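Local structure of mandelate racemase/muconate lactonizing enzyme (4J3Z) at residues D[324-329]-D[357-362]. The protein is a member of the enolase superfamily that probably acts as an isomerase or lyase on a carboxylate substrate, though its exact reaction is unknown. Numbering follows the deposited sequence.
Sequences LGVSCP and VAAPDA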
loop_
_atom_site.group_PDB
_atom_site.type_symbol
_atom_site.label_atom_id
_atom_site.label_comp_id
_atom_site.label_asym_id
_atom_site.label_seq_id
_atom_site.Cartn_x
_atom_site.Cartn_y
_atom_site.Cartn_z
ATOM N N LEU D 324 13.175 -8.262 -33.975
ATOM C CA LEU D 324 13.103 -7.808 -32.587
ATOM C C LEU D 324 13.360 -8.973 -31.636
ATOM O O LEU D 324 13.986 -8.802 -30.585
ATOM C CB LEU D 324 11.751 -7.155 -32.292
ATOM C CG LEU D 324 11.315 -6.921 -30.840
ATOM C CD1 LEU D 324 12.280 -6.025 -30.093
ATOM C CD2 LEU D 324 9.904 -6.350 -30.779
ATOM N N GLY D 325 12.875 -10.153 -32.016
ATOM C CA GLY D 325 13.033 -11.361 -31.209
ATOM C C GLY D 325 14.474 -11.819 -31.118
ATOM O O GLY D 325 14.889 -12.388 -30.108
ATOM N N VAL D 326 15.242 -11.570 -32.176
ATOM C CA VAL D 326 16.648 -11.963 -32.212
ATOM C C VAL D 326 17.440 -11.217 -31.145
ATOM O O VAL D 326 18.374 -11.764 -30.546
ATOM C CB VAL D 326 17.274 -11.708 -33.594
ATOM C CG1 VAL D 326 18.770 -11.999 -33.571
ATOM C CG2 VAL D 326 16.591 -12.558 -34.651
ATOM N N SER D 327 17.021 -9.975 -30.908
ATOM C CA SER D 327 17.775 -8.996 -30.147
ATOM C C SER D 327 17.499 -8.954 -28.638
ATOM O O SER D 327 18.261 -8.309 -27.897
ATOM C CB SER D 327 17.530 -7.618 -30.751
ATOM O OG SER D 327 16.140 -7.365 -30.869
ATOM N N CYS D 328 16.435 -9.626 -28.185
ATOM C CA CYS D 328 16.001 -9.548 -26.779
ATOM C C CYS D 328 16.410 -10.773 -25.948
ATOM O O CYS D 328 16.031 -11.907 -26.279
ATOM C CB CYS D 328 14.484 -9.351 -26.671
ATOM S SG CYS D 328 13.779 -7.889 -27.484
ATOM N N PRO D 329 17.194 -10.546 -24.868
ATOM C CA PRO D 329 17.548 -11.591 -23.897
ATOM C C PRO D 329 16.340 -12.218 -23.218
ATOM O O PRO D 329 16.403 -13.381 -22.789
ATOM C CB PRO D 329 18.396 -10.833 -22.866
ATOM C CG PRO D 329 19.036 -9.740 -23.669
ATOM C CD PRO D 329 17.983 -9.315 -24.661
ATOM N N VAL D 357 13.029 -20.518 -35.462
ATOM C CA VAL D 357 13.419 -19.638 -36.557
ATOM C C VAL D 357 14.852 -19.222 -36.303
ATOM O O VAL D 357 15.213 -18.929 -35.165
ATOM C CB VAL D 357 12.561 -18.351 -36.603
ATOM C CG1 VAL D 357 12.645 -17.699 -37.980
ATOM C CG2 VAL D 357 11.119 -18.638 -36.226
ATOM N N ALA D 358 15.670 -19.199 -37.352
ATOM C CA ALA D 358 17.062 -18.772 -37.225
ATOM C C ALA D 358 17.146 -17.303 -37.585
ATOM O O ALA D 358 16.419 -16.835 -38.470
ATOM C CB ALA D 358 17.965 -19.601 -38.130
ATOM N N ALA D 359 18.027 -16.580 -36.900
ATOM C CA ALA D 359 18.274 -15.169 -37.187
ATOM C C ALA D 359 18.589 -14.952 -38.671
ATOM O O ALA D 359 19.540 -15.541 -39.188
ATOM C CB ALA D 359 19.405 -14.645 -36.316
ATOM N N PRO D 360 17.778 -14.122 -39.362
ATOM C CA PRO D 360 17.941 -13.865 -40.803
ATOM C C PRO D 360 19.292 -13.224 -41.175
ATOM O O PRO D 360 19.988 -12.669 -40.312
ATOM C CB PRO D 360 16.773 -12.925 -41.134
ATOM C CG PRO D 360 15.774 -13.152 -40.044
ATOM C CD PRO D 360 16.593 -13.431 -38.818
ATOM N N ASP D 361 19.630 -13.310 -42.459
ATOM C CA ASP D 361 20.973 -13.039 -42.972
ATOM C C ASP D 361 21.073 -11.814 -43.876
ATOM O O ASP D 361 22.178 -11.340 -44.174
ATOM C CB ASP D 361 21.451 -14.249 -43.781
ATOM C CG ASP D 361 22.482 -15.082 -43.055
ATOM O OD1 ASP D 361 23.057 -14.600 -42.058
ATOM O OD2 ASP D 361 22.730 -16.226 -43.502
ATOM N N ALA D 362 19.924 -11.340 -44.347
ATOM C CA ALA D 362 19.878 -10.319 -45.385
ATOM C C ALA D 362 19.740 -8.920 -44.789
ATOM O O ALA D 362 19.273 -8.775 -43.650
ATOM C CB ALA D 362 18.741 -10.610 -46.351
#
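Val-326, near the C-terminal end of helix 315-327, meets Ala-359 and Pro-360 just beyond strand 356-358 in a small, wholly apolar contact. Both methyls of the valine straddle the Ala-359 methyl: CB of Ala-359 lies 3.9 Å from Val-326 CG1 and equally far from Val-326 CG2. With CG1 turned anti to the backbone N (chi1 175°), CG2 stands beside that nitrogen, and from there it also reaches the proline ring, Val-326 CG2 to Pro-360 CD being 4.3 Å. Only 87 Å² is buried, both sides summed, and no hydrogen bond joins the two segments. Trp-115 and Ile-126 add further packing around Val-326, while the ring of Pro-360 rests on Val-322 and His-323, farther back along the same helix.

Hydrogen bonds run within the helix end and from both sides to residues 123-124. The Leu-324 carbonyl O accepts from Ser-327 twice, at 2.6 Å from Ser-327 OG and 3.3 Å from Ser-327 N, both on one face of its plane; the hydroxyl stands 40° out of that plane. Asn-123 ties down the helix end, its side-chain ND2 bonding to Gly-325 O and Cys-328 O, and the backbones of Asp-124 and Ala-359 are hydrogen-bonded.

The chain preceding strand 125-131 thus bridges the helix end and the strand exit, within the modified TIM-barrel domain characteristic of the enolase superfamily.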